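Long-range contacts in uncharacterized protein (Bacteroides ovatus CL02T12C04, PDB 6PTM), which probably acts as an exo-carrageenase of glycoside hydrolase family 42, releasing sugars from the ends of carrageenan chains: residues F194-A199 and V227-S232; S232-W237 and R264-D269; I251-Y256 and L290-H295. All blocks are in the same frame, centred on the assembly; numbering follows the deposited sequence.

Contact 1: residues F194-A199 and V227-S232; sequences FFMTNA and VFLNHS. With EDO (1,2-ethanediol), chain B.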
loop_
_atom_site.group_PDB
_atom_site.type_symbol
_atom_site.label_atom_id
_atom_site.label_comp_id
_atom_site.label_asym_id
_atom_site.label_seq_id
_atom_site.Cartn_x
_atom_site.Cartn_y
_atom_site.Cartn_z
ATOM N N PHE A 194 1.508 9.329 -18.462
ATOM C CA PHE A 194 0.724 9.270 -19.709
ATOM C C PHE A 194 -0.467 8.343 -19.466
ATOM O O PHE A 194 -0.307 7.311 -18.800
ATOM C CB PHE A 194 1.601 8.837 -20.882
ATOM C CG PHE A 194 0.858 8.977 -22.181
ATOM C CD1 PHE A 194 0.691 10.226 -22.761
ATOM C CD2 PHE A 194 0.266 7.882 -22.790
ATOM C CE1 PHE A 194 -0.057 10.371 -23.929
ATOM C CE2 PHE A 194 -0.462 8.029 -23.969
ATOM C CZ PHE A 194 -0.613 9.272 -24.544
ATOM N N PHE A 195 -1.651 8.768 -19.906
ATOM C CA PHE A 195 -2.920 8.013 -19.763
ATOM C C PHE A 195 -3.299 7.471 -21.136
ATOM O O PHE A 195 -3.270 8.228 -22.090
ATOM C CB PHE A 195 -4.031 8.931 -19.260
ATOM C CG PHE A 195 -5.392 8.291 -19.247
ATOM C CD1 PHE A 195 -6.262 8.433 -20.320
ATOM C CD2 PHE A 195 -5.803 7.541 -18.160
ATOM C CE1 PHE A 195 -7.514 7.837 -20.295
ATOM C CE2 PHE A 195 -7.059 6.963 -18.127
ATOM C CZ PHE A 195 -7.905 7.096 -19.203
ATOM N N MET A 196 -3.668 6.209 -21.236
ATOM C CA MET A 196 -4.299 5.704 -22.477
ATOM C C MET A 196 -5.366 4.668 -22.136
ATOM O O MET A 196 -5.438 4.234 -20.980
ATOM C CB MET A 196 -3.257 5.101 -23.417
ATOM C CG MET A 196 -2.464 3.999 -22.810
ATOM S SD MET A 196 -1.218 3.578 -24.035
ATOM C CE MET A 196 -0.472 2.201 -23.161
ATOM N N THR A 197 -6.174 4.328 -23.137
ATOM C CA THR A 197 -7.371 3.476 -23.026
ATOM C C THR A 197 -7.487 2.649 -24.304
ATOM O O THR A 197 -7.099 3.148 -25.409
ATOM C CB THR A 197 -8.609 4.338 -22.740
ATOM O OG1 THR A 197 -9.695 3.431 -22.686
ATOM C CG2 THR A 197 -8.878 5.410 -23.773
ATOM N N ASN A 198 -8.036 1.441 -24.186
ATOM C CA ASN A 198 -8.326 0.651 -25.397
ATOM C C ASN A 198 -9.262 1.438 -26.334
ATOM O O ASN A 198 -9.248 1.149 -27.512
ATOM C CB ASN A 198 -8.822 -0.736 -25.034
ATOM C CG ASN A 198 -7.709 -1.545 -24.412
ATOM O OD1 ASN A 198 -6.740 -1.879 -25.075
ATOM N ND2 ASN A 198 -7.861 -1.876 -23.156
ATOM N N ALA A 199 -10.037 2.410 -25.859
ATOM C CA ALA A 199 -10.908 3.219 -26.757
ATOM C C ALA A 199 -10.036 4.029 -27.727
ATOM O O ALA A 199 -10.574 4.525 -28.729
ATOM C CB ALA A 199 -11.843 4.114 -25.974
ATOM N N VAL A 227 2.812 5.260 -16.670
ATOM C CA VAL A 227 1.778 5.108 -17.735
ATOM C C VAL A 227 0.564 4.405 -17.123
ATOM O O VAL A 227 0.719 3.362 -16.466
ATOM C CB VAL A 227 2.330 4.343 -18.942
ATOM C CG1 VAL A 227 1.292 4.209 -20.043
ATOM C CG2 VAL A 227 3.597 4.996 -19.467
ATOM N N PHE A 228 -0.603 4.990 -17.308
ATOM C CA PHE A 228 -1.883 4.500 -16.730
ATOM C C PHE A 228 -2.661 3.810 -17.845
ATOM O O PHE A 228 -3.085 4.518 -18.782
ATOM C CB PHE A 228 -2.635 5.689 -16.152
ATOM C CG PHE A 228 -3.857 5.357 -15.337
ATOM C CD1 PHE A 228 -5.009 4.877 -15.932
ATOM C CD2 PHE A 228 -3.882 5.605 -13.977
ATOM C CE1 PHE A 228 -6.127 4.584 -15.163
ATOM C CE2 PHE A 228 -5.026 5.366 -13.224
ATOM C CZ PHE A 228 -6.142 4.864 -13.822
ATOM N N LEU A 229 -2.858 2.490 -17.764
ATOM C CA LEU A 229 -3.735 1.765 -18.716
ATOM C C LEU A 229 -5.147 1.716 -18.151
ATOM O O LEU A 229 -5.341 1.081 -17.081
ATOM C CB LEU A 229 -3.215 0.353 -18.954
ATOM C CG LEU A 229 -2.126 0.235 -20.007
ATOM C CD1 LEU A 229 -0.832 0.797 -19.466
ATOM C CD2 LEU A 229 -1.960 -1.232 -20.460
ATOM N N ASN A 230 -6.080 2.355 -18.854
ATOM C CA ASN A 230 -7.533 2.339 -18.568
ATOM C C ASN A 230 -8.169 1.113 -19.208
ATOM O O ASN A 230 -7.781 0.781 -20.350
ATOM C CB ASN A 230 -8.246 3.573 -19.104
ATOM C CG ASN A 230 -9.744 3.363 -19.155
ATOM O OD1 ASN A 230 -10.252 2.780 -20.129
ATOM N ND2 ASN A 230 -10.425 3.820 -18.102
ATOM N N HIS A 231 -9.092 0.467 -18.490
ATOM C CA HIS A 231 -9.802 -0.750 -18.966
ATOM C C HIS A 231 -11.326 -0.615 -18.848
ATOM O O HIS A 231 -11.999 -1.619 -19.129
ATOM C CB HIS A 231 -9.260 -1.995 -18.242
ATOM C CG HIS A 231 -7.838 -2.299 -18.572
ATOM N ND1 HIS A 231 -7.475 -2.858 -19.769
ATOM C CD2 HIS A 231 -6.691 -2.099 -17.879
ATOM C CE1 HIS A 231 -6.153 -3.004 -19.796
ATOM N NE2 HIS A 231 -5.646 -2.551 -18.639
ATOM N N SER A 232 -11.868 0.527 -18.413
ATOM C CA SER A 232 -13.335 0.723 -18.263
ATOM C C SER A 232 -13.988 1.093 -19.598
ATOM O O SER A 232 -15.183 0.914 -19.710
ATOM C CB SER A 232 -13.647 1.752 -17.232
ATOM O OG SER A 232 -13.102 2.988 -17.603
HETATM C C1 EDO B . -9.784 5.418 -14.686
HETATM O O1 EDO B . -9.359 5.417 -16.043
HETATM C C2 EDO B . -9.955 4.011 -14.236
HETATM O O2 EDO B . -10.947 3.271 -14.956
HETATM O O HOH W 1 -9.795 0.332 -22.266
#
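Thr197 and Asn230, lying side by side and pointing the same way, close the end of a parallel strand pair through their side chains. Thr197 OG1 donates to Asn230 OD1 over 2.7 Å, approaching from 39° above the carbonyl plane. That oxygen also accepts the backbone N-H of Asn233. At the other end of the amide, Asn230 ND2 donates to Ser232 OG at 2.8 Å, nearly in the amide plane, and to O1 of an ethanediol that probably came from the crystallisation liquor; partners on both heteroatoms fix the amide's rotation. The same face carries the Phe195 ring, whose CD2 meets Phe228 CD1 at 3.6 Å with the planes 35° apart. With its CG anti to the backbone N (chi1 173°), Phe195 leans along the strand until CZ comes 3.5 Å from Asn230 CB. On the reverse face, Met196 CE lies 4.0 Å from Leu229 CD1 and also touches Val227. Three nearly straight backbone bonds set this register, the shortest from Phe228 N to Phe194 O (2.8 Å). One water accepts from both N and ND2 of Asn198 and contacts Asn230 O at 2.8 Å; Asn198 ND2 also bonds to Asn267 OD1 of helix 261-278, which covers Met196. The pair is the beta-alpha-beta unit of strands 192-197 and 225-230, joined by helix 210-218, which packs on Phe194; strand 288-292 continues the sheet beyond Val227 and Leu229.

Contact 2: residues S232-W237 and R264-D269; sequences SNFPKW and RQVNSD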
loop_
_atom_site.group_PDB
_atom_site.type_symbol
_atom_site.label_atom_id
_atom_site.label_comp_id
_atom_site.label_asym_id
_atom_site.label_seq_id
_atom_site.Cartn_x
_atom_site.Cartn_y
_atom_site.Cartn_z
ATOM N N SER A 232 -11.868 0.527 -18.413
ATOM C CA SER A 232 -13.335 0.723 -18.263
ATOM C C SER A 232 -13.988 1.093 -19.598
ATOM O O SER A 232 -15.183 0.914 -19.710
ATOM C CB SER A 232 -13.647 1.752 -17.232
ATOM O OG SER A 232 -13.102 2.988 -17.603
ATOM N N ASN A 233 -13.211 1.572 -20.560
ATOM C CA ASN A 233 -13.719 2.173 -21.814
ATOM C C ASN A 233 -13.195 1.317 -22.964
ATOM O O ASN A 233 -12.036 1.499 -23.365
ATOM C CB ASN A 233 -13.313 3.654 -21.903
ATOM C CG ASN A 233 -13.972 4.382 -23.065
ATOM O OD1 ASN A 233 -14.731 3.784 -23.840
ATOM N ND2 ASN A 233 -13.667 5.668 -23.225
ATOM N N PHE A 234 -14.006 0.387 -23.457
ATOM C CA PHE A 234 -13.605 -0.523 -24.544
ATOM C C PHE A 234 -14.227 0.005 -25.837
ATOM O O PHE A 234 -15.367 0.453 -25.830
ATOM C CB PHE A 234 -13.983 -1.937 -24.127
ATOM C CG PHE A 234 -13.409 -2.967 -25.041
ATOM C CD1 PHE A 234 -12.070 -3.317 -24.949
ATOM C CD2 PHE A 234 -14.194 -3.583 -25.999
ATOM C CE1 PHE A 234 -11.535 -4.260 -25.804
ATOM C CE2 PHE A 234 -13.638 -4.514 -26.862
ATOM C CZ PHE A 234 -12.325 -4.864 -26.747
ATOM N N PRO A 235 -13.511 0.031 -26.983
ATOM C CA PRO A 235 -14.013 0.772 -28.152
ATOM C C PRO A 235 -15.327 0.217 -28.747
ATOM O O PRO A 235 -15.466 -1.001 -28.890
ATOM C CB PRO A 235 -12.865 0.683 -29.163
ATOM C CG PRO A 235 -12.096 -0.554 -28.738
ATOM C CD PRO A 235 -12.212 -0.593 -27.221
ATOM N N LYS A 236 -16.268 1.113 -29.083
ATOM C CA LYS A 236 -17.625 0.740 -29.558
ATOM C C LYS A 236 -17.517 -0.104 -30.839
ATOM O O LYS A 236 -18.310 -1.020 -30.997
ATOM C CB LYS A 236 -18.500 1.987 -29.757
ATOM C CG LYS A 236 -18.997 2.602 -28.457
ATOM C CD LYS A 236 -20.048 1.757 -27.755
ATOM C CE LYS A 236 -20.189 2.061 -26.278
ATOM N NZ LYS A 236 -20.517 3.491 -26.069
ATOM N N TRP A 237 -16.578 0.162 -31.731
ATOM C CA TRP A 237 -16.508 -0.637 -32.981
ATOM C C TRP A 237 -16.310 -2.118 -32.628
ATOM O O TRP A 237 -16.874 -2.981 -33.337
ATOM C CB TRP A 237 -15.427 -0.123 -33.928
ATOM C CG TRP A 237 -14.040 -0.343 -33.399
ATOM C CD1 TRP A 237 -13.242 0.583 -32.773
ATOM C CD2 TRP A 237 -13.274 -1.563 -33.456
ATOM N NE1 TRP A 237 -12.039 0.014 -32.440
ATOM C CE2 TRP A 237 -12.046 -1.304 -32.817
ATOM C CE3 TRP A 237 -13.520 -2.851 -33.945
ATOM C CZ2 TRP A 237 -11.068 -2.278 -32.673
ATOM C CZ3 TRP A 237 -12.559 -3.824 -33.779
ATOM C CH2 TRP A 237 -11.342 -3.534 -33.174
ATOM N N ARG A 264 -7.858 -9.251 -26.522
ATOM C CA ARG A 264 -6.393 -9.419 -26.669
ATOM C C ARG A 264 -5.881 -8.685 -27.940
ATOM O O ARG A 264 -4.795 -8.040 -27.867
ATOM C CB ARG A 264 -6.040 -10.909 -26.618
ATOM C CG ARG A 264 -6.655 -11.603 -25.410
ATOM C CD ARG A 264 -5.631 -12.136 -24.437
ATOM N NE ARG A 264 -6.180 -12.458 -23.110
ATOM C CZ ARG A 264 -5.526 -13.185 -22.202
ATOM N NH1 ARG A 264 -4.344 -13.704 -22.508
ATOM N NH2 ARG A 264 -6.051 -13.405 -21.007
ATOM N N GLN A 265 -6.599 -8.764 -29.061
ATOM C CA GLN A 265 -6.220 -8.005 -30.289
ATOM C C GLN A 265 -6.147 -6.505 -29.933
ATOM O O GLN A 265 -5.157 -5.816 -30.287
ATOM C CB GLN A 265 -7.214 -8.258 -31.431
ATOM C CG GLN A 265 -6.998 -7.339 -32.651
ATOM C CD GLN A 265 -8.141 -7.451 -33.632
ATOM O OE1 GLN A 265 -8.561 -8.558 -33.923
ATOM N NE2 GLN A 265 -8.705 -6.322 -34.078
ATOM N N VAL A 266 -7.158 -6.001 -29.248
ATOM C CA VAL A 266 -7.297 -4.537 -29.024
ATOM C C VAL A 266 -6.167 -4.081 -28.093
ATOM O O VAL A 266 -5.494 -3.054 -28.393
ATOM C CB VAL A 266 -8.707 -4.146 -28.523
ATOM C CG1 VAL A 266 -8.732 -2.713 -28.025
ATOM C CG2 VAL A 266 -9.780 -4.342 -29.594
ATOM N N ASN A 267 -5.935 -4.816 -27.006
ATOM C CA ASN A 267 -4.852 -4.464 -26.063
ATOM C C ASN A 267 -3.501 -4.533 -26.787
ATOM O O ASN A 267 -2.714 -3.607 -26.594
ATOM C CB ASN A 267 -4.917 -5.325 -24.801
ATOM C CG ASN A 267 -5.986 -4.813 -23.872
ATOM O OD1 ASN A 267 -5.733 -3.967 -23.012
ATOM N ND2 ASN A 267 -7.198 -5.287 -24.061
ATOM N N SER A 268 -3.236 -5.589 -27.557
ATOM C CA SER A 268 -1.992 -5.758 -28.362
ATOM C C SER A 268 -1.836 -4.551 -29.302
ATOM O O SER A 268 -0.733 -3.996 -29.380
ATOM C CB SER A 268 -1.981 -7.067 -29.108
ATOM O OG SER A 268 -1.806 -8.138 -28.181
ATOM N N ASP A 269 -2.933 -4.108 -29.915
ATOM C CA ASP A 269 -2.912 -2.990 -30.896
ATOM C C ASP A 269 -2.619 -1.684 -30.156
ATOM O O ASP A 269 -1.802 -0.882 -30.671
ATOM C CB ASP A 269 -4.201 -2.926 -31.726
ATOM C CG ASP A 269 -4.269 -3.936 -32.857
ATOM O OD1 ASP A 269 -3.250 -4.518 -33.184
ATOM O OD2 ASP A 269 -5.342 -4.086 -33.414
#
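The amide nitrogen of Gln265 sits at the edge of the Trp237 ring, near its plane, with NE2 3.9 Å from CH2, while its hydrogen bond goes to Asn204 OD1. Here a connection of a beta/alpha barrel folds back over the helix that follows it: residues 232-237 leave strand 225-230, and helix 261-278 leads on to strand 288-292. The indole and amide planes are only 22° apart. Trp237 has its own polar tie, NE1 bonding to the carbonyl of Val201; NE2 and NE1 thus both bond outside the pair, and most of what joins the two segments is apolar. Val266 sits between three side chains. Its CG2 faces Trp237 CZ2 at 3.9 Å, the two side chains arriving from opposite directions, and Phe234 CZ meets the same methyl at an equal distance. The swing of Phe234 CG away from its backbone N (chi1 -170°) carries the ring toward the helix, where it also lies against Tyr256. Pro235, at the N-cap position of helix 236-241, supplies the third surface and slides past the valine in the opposite sense. Pro235 CD stands 3.4 Å above one face of the Phe234 ring, offset toward the rim. The other methyl, Val266 CG1, lies 3.9 Å from Phe234 CE1 and 4.1 Å from Pro235 CG.

Contact 3: residues I251-Y256 and L290-H295; sequences IKYTMY and LCNEPH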
loop_
_atom_site.group_PDB
_atom_site.type_symbol
_atom_site.label_atom_id
_atom_site.label_comp_id
_atom_site.label_asym_id
_atom_site.label_seq_id
_atom_site.Cartn_x
_atom_site.Cartn_y
_atom_site.Cartn_z
ATOM N N ILE A 251 -15.828 -6.065 -12.899
ATOM C CA ILE A 251 -16.530 -4.795 -12.561
ATOM C C ILE A 251 -15.731 -4.050 -11.492
ATOM O O ILE A 251 -15.224 -4.692 -10.564
ATOM C CB ILE A 251 -17.977 -5.132 -12.112
ATOM C CG1 ILE A 251 -18.785 -5.677 -13.298
ATOM C CG2 ILE A 251 -18.667 -3.921 -11.472
ATOM C CD1 ILE A 251 -20.182 -6.164 -12.941
ATOM N N LYS A 252 -15.614 -2.702 -11.599
ATOM C CA LYS A 252 -16.100 -1.872 -12.710
ATOM C C LYS A 252 -14.936 -1.440 -13.629
ATOM O O LYS A 252 -15.183 -0.796 -14.657
ATOM C CB LYS A 252 -16.820 -0.614 -12.188
ATOM C CG LYS A 252 -15.938 0.322 -11.369
ATOM C CD LYS A 252 -16.709 1.318 -10.524
ATOM C CE LYS A 252 -16.801 2.681 -11.163
ATOM N NZ LYS A 252 -17.191 3.677 -10.138
ATOM N N TYR A 253 -13.696 -1.780 -13.299
ATOM C CA TYR A 253 -12.514 -1.170 -13.956
ATOM C C TYR A 253 -12.062 -1.966 -15.184
ATOM O O TYR A 253 -11.329 -1.347 -15.974
ATOM C CB TYR A 253 -11.429 -0.899 -12.921
ATOM C CG TYR A 253 -11.859 0.204 -11.992
ATOM C CD1 TYR A 253 -12.130 1.465 -12.488
ATOM C CD2 TYR A 253 -12.059 -0.028 -10.642
ATOM C CE1 TYR A 253 -12.577 2.490 -11.666
ATOM C CE2 TYR A 253 -12.478 0.981 -9.798
ATOM C CZ TYR A 253 -12.734 2.238 -10.316
ATOM O OH TYR A 253 -13.145 3.229 -9.500
ATOM N N THR A 254 -12.519 -3.207 -15.403
ATOM C CA THR A 254 -12.248 -3.943 -16.686
ATOM C C THR A 254 -13.589 -4.351 -17.320
ATOM O O THR A 254 -14.107 -5.446 -17.014
ATOM C CB THR A 254 -11.301 -5.142 -16.500
ATOM O OG1 THR A 254 -10.122 -4.769 -15.790
ATOM C CG2 THR A 254 -10.894 -5.753 -17.826
ATOM N N MET A 255 -14.162 -3.496 -18.160
ATOM C CA MET A 255 -15.570 -3.638 -18.604
ATOM C C MET A 255 -15.582 -4.369 -19.956
ATOM O O MET A 255 -16.189 -3.901 -20.940
ATOM C CB MET A 255 -16.247 -2.268 -18.679
ATOM C CG MET A 255 -16.486 -1.648 -17.327
ATOM S SD MET A 255 -17.291 -2.809 -16.204
ATOM C CE MET A 255 -18.827 -3.059 -17.104
ATOM N N TYR A 256 -14.889 -5.492 -20.006
ATOM C CA TYR A 256 -14.812 -6.385 -21.177
ATOM C C TYR A 256 -14.206 -7.706 -20.689
ATOM O O TYR A 256 -13.716 -7.777 -19.561
ATOM C CB TYR A 256 -14.046 -5.716 -22.320
ATOM C CG TYR A 256 -12.586 -5.418 -22.084
ATOM C CD1 TYR A 256 -12.149 -4.174 -21.646
ATOM C CD2 TYR A 256 -11.625 -6.393 -22.284
ATOM C CE1 TYR A 256 -10.794 -3.916 -21.425
ATOM C CE2 TYR A 256 -10.281 -6.163 -22.022
ATOM C CZ TYR A 256 -9.846 -4.906 -21.631
ATOM O OH TYR A 256 -8.492 -4.693 -21.421
ATOM N N LEU A 290 -0.981 -1.415 -14.848
ATOM C CA LEU A 290 -1.685 -2.265 -15.837
ATOM C C LEU A 290 -3.201 -2.222 -15.614
ATOM O O LEU A 290 -3.906 -2.490 -16.583
ATOM C CB LEU A 290 -1.180 -3.710 -15.802
ATOM C CG LEU A 290 0.298 -3.897 -16.127
ATOM C CD1 LEU A 290 0.692 -5.363 -16.031
ATOM C CD2 LEU A 290 0.651 -3.322 -17.488
ATOM N N CYS A 291 -3.680 -1.882 -14.414
ATOM C CA CYS A 291 -5.123 -1.698 -14.165
ATOM C C CYS A 291 -5.338 -1.005 -12.813
ATOM O O CYS A 291 -4.648 -1.362 -11.825
ATOM C CB CYS A 291 -5.856 -3.041 -14.162
ATOM S SG CYS A 291 -7.663 -2.885 -14.244
ATOM N N ASN A 292 -6.325 -0.113 -12.790
ATOM C CA ASN A 292 -6.941 0.534 -11.604
ATOM C C ASN A 292 -7.866 -0.449 -10.849
ATOM O O ASN A 292 -8.937 -0.764 -11.386
ATOM C CB ASN A 292 -7.759 1.726 -12.107
ATOM C CG ASN A 292 -8.312 2.580 -10.995
ATOM O OD1 ASN A 292 -7.742 3.622 -10.609
ATOM N ND2 ASN A 292 -9.431 2.139 -10.483
ATOM N N GLU A 293 -7.532 -0.817 -9.610
ATOM C CA GLU A 293 -8.392 -1.588 -8.662
ATOM C C GLU A 293 -9.080 -2.722 -9.407
ATOM O O GLU A 293 -10.313 -2.810 -9.439
ATOM C CB GLU A 293 -9.443 -0.707 -7.984
ATOM C CG GLU A 293 -8.826 0.357 -7.081
ATOM C CD GLU A 293 -9.800 0.943 -6.064
ATOM O OE1 GLU A 293 -11.023 0.881 -6.331
ATOM O OE2 GLU A 293 -9.333 1.451 -5.034
ATOM N N PRO A 294 -8.309 -3.582 -10.095
ATOM C CA PRO A 294 -8.890 -4.760 -10.742
ATOM C C PRO A 294 -9.507 -5.730 -9.721
ATOM O O PRO A 294 -9.020 -5.836 -8.569
ATOM C CB PRO A 294 -7.673 -5.398 -11.434
ATOM C CG PRO A 294 -6.558 -5.031 -10.509
ATOM C CD PRO A 294 -6.836 -3.566 -10.204
ATOM N N HIS A 295 -10.597 -6.376 -10.148
ATOM C CA HIS A 295 -11.239 -7.501 -9.440
ATOM C C HIS A 295 -12.315 -8.076 -10.351
ATOM O O HIS A 295 -12.904 -7.300 -11.177
ATOM C CB HIS A 295 -11.732 -7.114 -8.032
ATOM C CG HIS A 295 -12.326 -5.739 -7.899
ATOM N ND1 HIS A 295 -13.651 -5.489 -8.137
ATOM C CD2 HIS A 295 -11.795 -4.563 -7.474
ATOM C CE1 HIS A 295 -13.908 -4.209 -7.930
ATOM N NE2 HIS A 295 -12.794 -3.615 -7.492
HETATM O O HOH W 2 -12.623 -3.532 -11.004
HETATM O O HOH W 3 -11.083 -5.562 -13.089
#
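Tyr253 and Asn292 meet as ring face and amide: Asn292 ND2 stands 3.1 Å above the centre of the tyrosine ring, the two planes 62° apart. The aliphatic CG of Lys252 covers the opposite face from 3.7 Å. Asn292 OD1 bonds to Lys394 NZ, a second-shell tie that helps set the amide. At the ring edge, Glu293 O lies near the plane, 3.5 Å from Tyr253 CD2, and the glutamate side chain runs alongside in the same direction. Thr254 OG1 lies 3.5 Å from Cys291 SG, and His295 CE1 comes to 3.0 Å from Ile251 O, the carbonyl of a cis peptide bond.

Water supplies the polar bridging. One molecule accepts from Tyr253 N and lies within bonding distance of Glu293 O (2.9 Å), with a weak bond to Ile251 O; not all its acceptors can be served at once. It also hovers over the centre of the His295 ring. A second accepts from His295 N at 3.1 Å and bonds to Thr254 OG1. Asn292 and Glu293, at the C-terminal end of strand 288-292, probably correspond to the Asn-Glu pair in which clan GH-A enzymes carry the acid/base, and an ethanediol close to Tyr253 is consistent with a pocket here. With no direct hydrogen bond across the contact, the loop meets the strand end through ring packing, close side-chain contacts and bridging water.

Overall arrangement
The three contacts lie on the same side of the chain's centre and show how chemistry follows place in a beta/alpha barrel. Contacts 1 and 2 are the more buried: the first is a strand ladder ending in a polar side-chain pair, the second almost wholly apolar packing of a connection on a helix. Contact 3, partly buried at the end of strand 288-292, uses bridging water and one face of the Tyr253 ring. Strands 225-230 and 288-292, neighbours in one sheet, bring contacts 1 and 3 together, while contacts 1 and 2 share Ser232. Polar side chains join all three: His231 meets Tyr256 OH, which also receives Asn267 ND2, and Asn267 OD1 takes Asn198 ND2.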